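Local atomic coordinates of thiol-activated cytolysin (Desulfobulbus propionicus, PDB entry 6NAL), a protein that probably binds cholesterol-containing membranes and assembles there into large oligomeric pores, as other members of the cholesterol-dependent cytolysin family do. Residues A[187-192]-A[259-264]; A[279-284]-A[305-310]; A[377-382]-A[438-443]. All coordinates share one frame; numbering follows the deposited sequence.

Contact 1: residues A[187-192]-A[259-264]; sequences SVYLIR and TTIKGT
I261 is the residue of helix 259-264 that meets Y189 and I191 of strand 187-192. The helix runs 24° from parallel to the strand with the axes 10.2 Å apart, so side chains alone bridge the gap, and no hydrogen bond crosses it. The CG2 methyl of I261 stands anti to its backbone N (chi1 -57° to CG1), which turns it to the strand. It lies 3.6 Å from Y189 CE2, the ring and the isoleucine branch running alongside in opposite senses. Beside the ring, I191 CD1 comes within 4.0 Å of the same I261 CG2, so one methyl serves two strand residues two positions apart. K262 follows on the exposed border: its chain, bent at chi2 and chi4, crosses the tyrosine at about a right angle, and K262 CE rests 3.8 Å from Y189 OH. That approach is packing. The phenol oxygen is hydrogen-bonded to S150, and the ammonium of K262 pairs with E258 one turn back. At T264 the hydroxyl folds back, with OG1 3.1 Å from T260 O; that carbonyl also takes the N-H of G263 from the opposite face of its plane, so T260 O is held by two donors. Helix 254-264 probably belongs to the second of the helical segments that become membrane-spanning hairpins in related cytolysins. Here it lies folded against the large antiparallel sheet, where strand 187-202 runs between 147-152 and 232-250: L257 and E258 also touch Y189, while I261 reaches F248 of strand 232-250.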
loop_
_atom_site.group_PDB
_atom_site.type_symbol
_atom_site.label_atom_id
_atom_site.label_comp_id
_atom_site.label_asym_id
_atom_site.label_seq_id
_atom_site.Cartn_x
_atom_site.Cartn_y
_atom_site.Cartn_z
ATOM N N SER A 187 2.148 1.079 21.837
ATOM C CA SER A 187 3.108 0.422 20.970
ATOM C C SER A 187 4.520 0.660 21.490
ATOM O O SER A 187 4.755 1.551 22.328
ATOM C CB SER A 187 2.986 0.950 19.538
ATOM O OG SER A 187 3.374 2.318 19.473
ATOM N N VAL A 188 5.463 -0.161 21.003
ATOM C CA VAL A 188 6.830 -0.162 21.532
ATOM C C VAL A 188 7.847 -0.165 20.400
ATOM O O VAL A 188 7.797 -1.006 19.503
ATOM C CB VAL A 188 7.092 -1.365 22.462
ATOM C CG1 VAL A 188 8.500 -1.351 23.010
ATOM C CG2 VAL A 188 6.075 -1.441 23.604
ATOM N N TYR A 189 8.809 0.722 20.478
ATOM C CA TYR A 189 9.939 0.708 19.577
ATOM C C TYR A 189 11.252 0.541 20.352
ATOM O O TYR A 189 11.481 1.197 21.369
ATOM C CB TYR A 189 9.917 2.011 18.781
ATOM C CG TYR A 189 10.851 2.038 17.624
ATOM C CD1 TYR A 189 10.497 1.507 16.418
ATOM C CD2 TYR A 189 12.085 2.570 17.746
ATOM C CE1 TYR A 189 11.359 1.509 15.341
ATOM C CE2 TYR A 189 12.968 2.601 16.654
ATOM C CZ TYR A 189 12.593 2.054 15.458
ATOM O OH TYR A 189 13.453 2.057 14.386
ATOM N N LEU A 190 12.151 -0.268 19.823
ATOM C CA LEU A 190 13.372 -0.592 20.554
ATOM C C LEU A 190 14.626 -0.388 19.729
ATOM O O LEU A 190 14.738 -0.892 18.612
ATOM C CB LEU A 190 13.349 -2.023 21.045
ATOM C CG LEU A 190 14.278 -2.299 22.228
ATOM C CD1 LEU A 190 13.671 -1.751 23.481
ATOM C CD2 LEU A 190 14.475 -3.819 22.323
ATOM N N ILE A 191 15.585 0.318 20.308
ATOM C CA ILE A 191 16.897 0.523 19.718
ATOM C C ILE A 191 17.936 -0.130 20.614
ATOM O O ILE A 191 17.877 -0.013 21.842
ATOM C CB ILE A 191 17.177 2.035 19.564
ATOM C CG1 ILE A 191 16.175 2.669 18.596
ATOM C CG2 ILE A 191 18.604 2.320 19.085
ATOM C CD1 ILE A 191 16.258 4.166 18.565
ATOM N N ARG A 192 18.927 -0.754 19.990
ATOM C CA ARG A 192 20.063 -1.291 20.695
ATOM C C ARG A 192 21.362 -0.841 20.067
ATOM O O ARG A 192 21.566 -1.047 18.878
ATOM C CB ARG A 192 20.042 -2.801 20.689
ATOM C CG ARG A 192 21.040 -3.354 21.618
ATOM C CD ARG A 192 21.269 -4.822 21.439
ATOM N NE ARG A 192 21.551 -5.165 20.059
ATOM C CZ ARG A 192 21.731 -6.404 19.638
ATOM N NH1 ARG A 192 21.670 -7.388 20.533
ATOM N NH2 ARG A 192 21.962 -6.649 18.349
ATOM N N THR A 259 7.816 6.384 12.645
ATOM C CA THR A 259 8.249 7.509 11.829
ATOM C C THR A 259 8.887 8.619 12.662
ATOM O O THR A 259 9.828 9.269 12.205
ATOM C CB THR A 259 7.073 8.084 11.040
ATOM O OG1 THR A 259 6.502 7.042 10.249
ATOM C CG2 THR A 259 7.552 9.265 10.138
ATOM N N THR A 260 8.310 8.927 13.824
ATOM C CA THR A 260 8.846 9.987 14.668
ATOM C C THR A 260 10.250 9.632 15.150
ATOM O O THR A 260 11.181 10.439 15.036
ATOM C CB THR A 260 7.881 10.243 15.841
ATOM O OG1 THR A 260 6.547 10.383 15.337
ATOM C CG2 THR A 260 8.242 11.566 16.536
ATOM N N ILE A 261 10.416 8.416 15.679
ATOM C CA ILE A 261 11.723 7.981 16.152
ATOM C C ILE A 261 12.712 7.864 14.998
ATOM O O ILE A 261 13.924 8.047 15.190
ATOM C CB ILE A 261 11.632 6.623 16.886
ATOM C CG1 ILE A 261 10.664 6.643 18.047
ATOM C CG2 ILE A 261 13.043 6.170 17.392
ATOM C CD1 ILE A 261 10.861 7.843 18.902
ATOM N N LYS A 262 12.256 7.417 13.825
ATOM C CA LYS A 262 13.214 7.204 12.739
ATOM C C LYS A 262 13.767 8.522 12.231
ATOM O O LYS A 262 14.825 8.540 11.600
ATOM C CB LYS A 262 12.580 6.421 11.582
ATOM C CG LYS A 262 12.706 4.903 11.704
ATOM C CD LYS A 262 13.162 4.238 10.416
ATOM C CE LYS A 262 13.437 2.744 10.605
ATOM N NZ LYS A 262 12.185 1.909 10.761
ATOM N N GLY A 263 13.113 9.623 12.547
ATOM C CA GLY A 263 13.571 10.892 12.043
ATOM C C GLY A 263 14.320 11.687 13.087
ATOM O O GLY A 263 14.991 12.680 12.783
ATOM N N THR A 264 14.201 11.268 14.337
ATOM C CA THR A 264 14.890 11.952 15.416
ATOM C C THR A 264 15.971 11.104 16.063
ATOM O O THR A 264 16.741 11.647 16.867
ATOM C CB THR A 264 13.908 12.429 16.507
ATOM O OG1 THR A 264 13.311 11.308 17.157
ATOM C CG2 THR A 264 12.798 13.294 15.924
#

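Contact 2: residues A[279-284]-A[305-310]; sequences ALKEKL and SLNSMD
In the bend that follows strand 299-305, just ahead of helix 309-320, N307 and L306 hold the short helix 279-284 by its K281 carbonyl and its L284 side chain. By position in the fold, this helix probably belongs to the second of the segments that become membrane-spanning hairpins in related cytolysins. N307 ND2 donates to K281 O at 3.3 Å. The N-H points almost straight at the oxygen (173°), and K281 O lies close to the plane of the N307 amide, but the donor stands above the carbonyl plane, the C=O...N angle being only 108°. The amide nitrogen also nests against aliphatic carbon, 3.6 Å from K281 CB and 3.7 Å from L284 CB. Next to this polar link, L284 CD2 meets L306 CB at 4.2 Å, and L306 CD1 touches L284 O. The bend has its own bracing: N307 N bonds to S305 OG, an ST turn, and S308 is the N-cap of the next helix. K281 NZ turns away to the carbonyls of D273, A274 and S277. With one long amide bond, a weak second donor to K281 O from S285 and a loose leucine contact, the junction is modest, which would be compatible with release of this helix, if it unfolds as in related cytolysins.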
loop_
_atom_site.group_PDB
_atom_site.type_symbol
_atom_site.label_atom_id
_atom_site.label_comp_id
_atom_site.label_asym_id
_atom_site.label_seq_id
_atom_site.Cartn_x
_atom_site.Cartn_y
_atom_site.Cartn_z
ATOM N N ALA A 279 4.126 20.569 15.617
ATOM C CA ALA A 279 3.300 19.419 15.989
ATOM C C ALA A 279 4.134 18.160 16.215
ATOM O O ALA A 279 3.663 17.228 16.881
ATOM C CB ALA A 279 2.247 19.117 14.929
ATOM N N LEU A 280 5.339 18.100 15.629
ATOM C CA LEU A 280 6.297 17.076 16.011
ATOM C C LEU A 280 6.436 17.016 17.528
ATOM O O LEU A 280 6.437 15.931 18.112
ATOM C CB LEU A 280 7.646 17.343 15.341
ATOM C CG LEU A 280 8.664 16.202 15.394
ATOM C CD1 LEU A 280 8.092 14.849 15.003
ATOM C CD2 LEU A 280 9.873 16.505 14.505
ATOM N N LYS A 281 6.480 18.171 18.192
ATOM C CA LYS A 281 6.711 18.166 19.629
ATOM C C LYS A 281 5.540 17.547 20.388
ATOM O O LYS A 281 5.755 16.756 21.311
ATOM C CB LYS A 281 7.002 19.580 20.117
ATOM C CG LYS A 281 8.483 19.993 20.000
ATOM C CD LYS A 281 8.794 20.568 18.585
ATOM C CE LYS A 281 10.222 21.148 18.464
ATOM N NZ LYS A 281 10.814 21.007 17.091
ATOM N N GLU A 282 4.295 17.852 20.017
ATOM C CA GLU A 282 3.195 17.211 20.739
ATOM C C GLU A 282 3.165 15.706 20.484
ATOM O O GLU A 282 2.680 14.947 21.332
ATOM C CB GLU A 282 1.857 17.837 20.378
ATOM C CG GLU A 282 0.676 17.223 21.110
ATOM C CD GLU A 282 -0.047 16.213 20.225
ATOM O OE1 GLU A 282 0.367 16.085 19.048
ATOM O OE2 GLU A 282 -1.015 15.549 20.679
ATOM N N LYS A 283 3.707 15.244 19.351
ATOM C CA LYS A 283 3.978 13.817 19.200
ATOM C C LYS A 283 5.028 13.375 20.208
ATOM O O LYS A 283 4.763 12.527 21.063
ATOM C CB LYS A 283 4.454 13.503 17.783
ATOM C CG LYS A 283 3.398 13.561 16.706
ATOM C CD LYS A 283 3.930 13.080 15.345
ATOM C CE LYS A 283 2.833 13.178 14.268
ATOM N NZ LYS A 283 2.497 14.587 13.873
ATOM N N LEU A 284 6.225 13.976 20.131
ATOM C CA LEU A 284 7.327 13.663 21.043
ATOM C C LEU A 284 6.902 13.646 22.501
ATOM O O LEU A 284 7.345 12.789 23.277
ATOM C CB LEU A 284 8.437 14.688 20.898
ATOM C CG LEU A 284 8.953 14.781 19.482
ATOM C CD1 LEU A 284 9.752 16.060 19.279
ATOM C CD2 LEU A 284 9.788 13.578 19.193
ATOM N N SER A 305 12.059 12.502 28.554
ATOM C CA SER A 305 11.243 13.049 27.473
ATOM C C SER A 305 12.065 13.719 26.377
ATOM O O SER A 305 13.090 14.357 26.619
ATOM C CB SER A 305 10.257 14.082 27.965
ATOM O OG SER A 305 9.842 14.884 26.884
ATOM N N LEU A 306 11.585 13.593 25.164
ATOM C CA LEU A 306 12.297 14.143 24.033
ATOM C C LEU A 306 11.952 15.593 23.738
ATOM O O LEU A 306 12.534 16.164 22.815
ATOM C CB LEU A 306 12.000 13.304 22.809
ATOM C CG LEU A 306 12.113 11.818 23.122
ATOM C CD1 LEU A 306 10.729 11.183 23.168
ATOM C CD2 LEU A 306 12.990 11.198 22.066
ATOM N N ASN A 307 11.007 16.202 24.447
ATOM C CA ASN A 307 10.862 17.646 24.297
ATOM C C ASN A 307 12.106 18.354 24.811
ATOM O O ASN A 307 12.701 19.181 24.109
ATOM C CB ASN A 307 9.623 18.138 25.030
ATOM C CG ASN A 307 8.348 17.785 24.296
ATOM O OD1 ASN A 307 7.322 17.491 24.919
ATOM N ND2 ASN A 307 8.406 17.795 22.959
ATOM N N SER A 308 12.533 17.998 26.022
ATOM C CA SER A 308 13.651 18.643 26.702
ATOM C C SER A 308 14.957 18.473 25.942
ATOM O O SER A 308 15.445 17.353 25.762
ATOM C CB SER A 308 13.771 18.046 28.104
ATOM O OG SER A 308 15.109 18.068 28.570
HETATM N N MSE A 309 15.540 19.588 25.534
HETATM C CA MSE A 309 16.895 19.575 25.014
HETATM C C MSE A 309 17.941 18.969 25.974
HETATM O O MSE A 309 18.998 18.521 25.549
HETATM C CB MSE A 309 17.359 21.001 24.672
HETATM C CG MSE A 309 16.489 21.773 23.719
HETATM SE SE MSE A 309 17.204 23.568 23.381
HETATM C CE MSE A 309 18.968 23.448 24.272
ATOM N N ASP A 310 17.698 19.004 27.277
ATOM C CA ASP A 310 18.716 18.517 28.208
ATOM C C ASP A 310 18.571 17.045 28.524
ATOM O O ASP A 310 19.531 16.450 29.016
ATOM C CB ASP A 310 18.699 19.370 29.489
ATOM C CG ASP A 310 19.430 20.723 29.273
ATOM O OD1 ASP A 310 19.067 21.702 29.978
ATOM O OD2 ASP A 310 20.343 20.793 28.374
#

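Contact 3: residues A[377-382]-A[438-443]; sequences VARFTV and EWWRTS
R379 and W440 carry this contact by a cation-pi stack. The guanidinium lies flat over one face of the indole, the two planes 22° apart, and R379 CZ stands 3.5 Å from the centroid of the five-membered ring, only 9° off its normal. R379 NH1 comes 3.2 Å from W440 NE1; both are donors, and the face-to-face stacking directs neither N-H at the other. The shaft of the arginine adds a CH-pi contact, R379 CD sitting over the six-membered ring at 4.0 Å from its centroid. CG of R379 occupies the crowded position between backbone N and carbonyl carbon (chi1 56°), and from there the chain runs extended to NE, laying its whole outer half across the tryptophan at about a right angle. Apolar contact is slighter: V377 CG1 meets W440 CH2 at 4.1 Å. Backbone atoms also pack by the ring, V377 O obliquely at 3.5 Å from W440 CZ3 and A378 CA near the ring edge. In charge terms, R379 NE has a salt bridge to E430, which probably fixes the guanidinium over the ring and partly balances its charge. E438, W439, W440 and R441 end the tryptophan-rich undecapeptide by which cholesterol-dependent cytolysins are recognised, so the stack ties the exit of this loop to the body of the beta sandwich. Part of this surface meets a second subunit, whose A144 packs on R379 and whose G106 packs on W439. Strand 422-432, which carries E430, lies between strands 378-389 and 440-449 in the four-stranded sheet; R379 and W440 therefore reach across it, while A378 and F380 face I459 of strand 454-462 in the other sheet.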
loop_
_atom_site.group_PDB
_atom_site.type_symbol
_atom_site.label_atom_id
_atom_site.label_comp_id
_atom_site.label_asym_id
_atom_site.label_seq_id
_atom_site.Cartn_x
_atom_site.Cartn_y
_atom_site.Cartn_z
ATOM N N VAL A 377 -22.745 34.610 -17.154
ATOM C CA VAL A 377 -23.352 33.625 -16.263
ATOM C C VAL A 377 -22.517 32.365 -16.354
ATOM O O VAL A 377 -22.142 31.932 -17.452
ATOM C CB VAL A 377 -24.815 33.343 -16.651
ATOM C CG1 VAL A 377 -25.359 32.148 -15.854
ATOM C CG2 VAL A 377 -25.703 34.587 -16.410
ATOM N N ALA A 378 -22.205 31.787 -15.223
ATOM C CA ALA A 378 -21.321 30.638 -15.217
ATOM C C ALA A 378 -21.939 29.528 -14.385
ATOM O O ALA A 378 -22.722 29.773 -13.474
ATOM C CB ALA A 378 -19.961 31.009 -14.656
ATOM N N ARG A 379 -21.602 28.305 -14.708
ATOM C CA ARG A 379 -21.945 27.222 -13.813
ATOM C C ARG A 379 -20.723 26.369 -13.573
ATOM O O ARG A 379 -19.841 26.241 -14.438
ATOM C CB ARG A 379 -23.083 26.382 -14.348
ATOM C CG ARG A 379 -22.819 25.846 -15.681
ATOM C CD ARG A 379 -24.089 25.304 -16.273
ATOM N NE ARG A 379 -23.722 24.529 -17.447
ATOM C CZ ARG A 379 -24.569 24.235 -18.416
ATOM N NH1 ARG A 379 -25.839 24.619 -18.309
ATOM N NH2 ARG A 379 -24.149 23.551 -19.471
ATOM N N PHE A 380 -20.699 25.831 -12.356
ATOM C CA PHE A 380 -19.660 24.981 -11.795
ATOM C C PHE A 380 -20.219 23.567 -11.588
ATOM O O PHE A 380 -21.335 23.401 -11.090
ATOM C CB PHE A 380 -19.180 25.511 -10.427
ATOM C CG PHE A 380 -18.430 26.811 -10.465
ATOM C CD1 PHE A 380 -19.106 27.992 -10.383
ATOM C CD2 PHE A 380 -17.053 26.840 -10.508
ATOM C CE1 PHE A 380 -18.454 29.203 -10.416
ATOM C CE2 PHE A 380 -16.385 28.065 -10.529
ATOM C CZ PHE A 380 -17.105 29.245 -10.474
ATOM N N THR A 381 -19.431 22.546 -11.922
ATOM C CA THR A 381 -19.742 21.153 -11.590
ATOM C C THR A 381 -18.560 20.535 -10.855
ATOM O O THR A 381 -17.431 20.549 -11.363
ATOM C CB THR A 381 -20.056 20.359 -12.849
ATOM O OG1 THR A 381 -21.031 21.081 -13.596
ATOM C CG2 THR A 381 -20.634 18.983 -12.528
ATOM N N VAL A 382 -18.804 20.033 -9.652
ATOM C CA VAL A 382 -17.767 19.417 -8.838
ATOM C C VAL A 382 -18.256 18.057 -8.358
ATOM O O VAL A 382 -19.360 17.948 -7.825
ATOM C CB VAL A 382 -17.368 20.298 -7.654
ATOM C CG1 VAL A 382 -16.272 19.576 -6.872
ATOM C CG2 VAL A 382 -16.900 21.635 -8.137
ATOM N N GLU A 438 -22.740 28.640 -29.824
ATOM C CA GLU A 438 -21.744 28.219 -28.836
ATOM C C GLU A 438 -22.165 28.762 -27.479
ATOM O O GLU A 438 -21.440 29.556 -26.873
ATOM C CB GLU A 438 -20.322 28.675 -29.209
ATOM C CG GLU A 438 -20.115 30.157 -29.447
ATOM C CD GLU A 438 -18.717 30.493 -30.026
ATOM O OE1 GLU A 438 -17.712 30.177 -29.338
ATOM O OE2 GLU A 438 -18.635 31.074 -31.151
ATOM N N TRP A 439 -23.339 28.329 -27.012
ATOM C CA TRP A 439 -23.989 28.945 -25.865
ATOM C C TRP A 439 -23.184 28.774 -24.584
ATOM O O TRP A 439 -23.080 29.704 -23.778
ATOM C CB TRP A 439 -25.364 28.305 -25.706
ATOM C CG TRP A 439 -26.209 28.941 -24.714
ATOM C CD1 TRP A 439 -26.565 28.455 -23.482
ATOM C CD2 TRP A 439 -26.834 30.209 -24.847
ATOM N NE1 TRP A 439 -27.366 29.375 -22.840
ATOM C CE2 TRP A 439 -27.577 30.439 -23.676
ATOM C CE3 TRP A 439 -26.839 31.177 -25.849
ATOM C CZ2 TRP A 439 -28.307 31.586 -23.486
ATOM C CZ3 TRP A 439 -27.561 32.289 -25.662
ATOM C CH2 TRP A 439 -28.283 32.500 -24.483
ATOM N N TRP A 440 -22.701 27.566 -24.322
ATOM C CA TRP A 440 -21.910 27.305 -23.125
ATOM C C TRP A 440 -20.527 26.992 -23.620
ATOM O O TRP A 440 -20.378 26.162 -24.515
ATOM C CB TRP A 440 -22.429 26.136 -22.268
ATOM C CG TRP A 440 -23.704 26.483 -21.474
ATOM C CD1 TRP A 440 -24.965 26.059 -21.758
ATOM C CD2 TRP A 440 -23.827 27.331 -20.304
ATOM N NE1 TRP A 440 -25.865 26.577 -20.846
ATOM C CE2 TRP A 440 -25.202 27.366 -19.955
ATOM C CE3 TRP A 440 -22.929 28.082 -19.546
ATOM C CZ2 TRP A 440 -25.691 28.078 -18.868
ATOM C CZ3 TRP A 440 -23.423 28.802 -18.437
ATOM C CH2 TRP A 440 -24.795 28.790 -18.119
ATOM N N ARG A 441 -19.537 27.683 -23.081
ATOM C CA ARG A 441 -18.148 27.444 -23.408
ATOM C C ARG A 441 -17.506 26.878 -22.160
ATOM O O ARG A 441 -17.757 27.356 -21.055
ATOM C CB ARG A 441 -17.457 28.731 -23.853
ATOM C CG ARG A 441 -16.252 28.482 -24.740
ATOM C CD ARG A 441 -16.588 28.379 -26.252
ATOM N NE ARG A 441 -16.853 29.672 -26.898
ATOM C CZ ARG A 441 -15.935 30.619 -27.113
ATOM N NH1 ARG A 441 -14.680 30.428 -26.741
ATOM N NH2 ARG A 441 -16.256 31.765 -27.697
ATOM N N THR A 442 -16.699 25.850 -22.321
ATOM C CA THR A 442 -16.040 25.242 -21.180
ATOM C C THR A 442 -14.695 25.911 -20.991
ATOM O O THR A 442 -13.838 25.809 -21.863
ATOM C CB THR A 442 -15.859 23.739 -21.377
ATOM O OG1 THR A 442 -17.149 23.117 -21.450
ATOM C CG2 THR A 442 -15.060 23.155 -20.206
ATOM N N SER A 443 -14.495 26.569 -19.858
ATOM C CA SER A 443 -13.202 27.200 -19.610
ATOM C C SER A 443 -12.238 26.301 -18.857
ATOM O O SER A 443 -11.057 26.644 -18.727
ATOM C CB SER A 443 -13.392 28.503 -18.833
ATOM O OG SER A 443 -14.123 28.281 -17.638
#

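From the N terminus, the three contacts follow one another in series, none nested or crossing. Contact 1 closes a loop of 66 residues that includes strand 232-250, returning helix 254-264 to the large sheet. Contact 2 then closes a short loop of 20 residues, essentially the hairpin of strands 287-294 and 299-305. The two abut, T260 CG2 lying 3.6 Å from L280 CD1, so helix 254-264 joins the sheet on one side to helix 279-284 on another. Contact 3 closes 55 residues within the far beta-sandwich domain, joining strands 378-389 and 440-449 across strand 422-432, its centre about 52 Å from that of contact 1 and about 51 Å from that of contact 2.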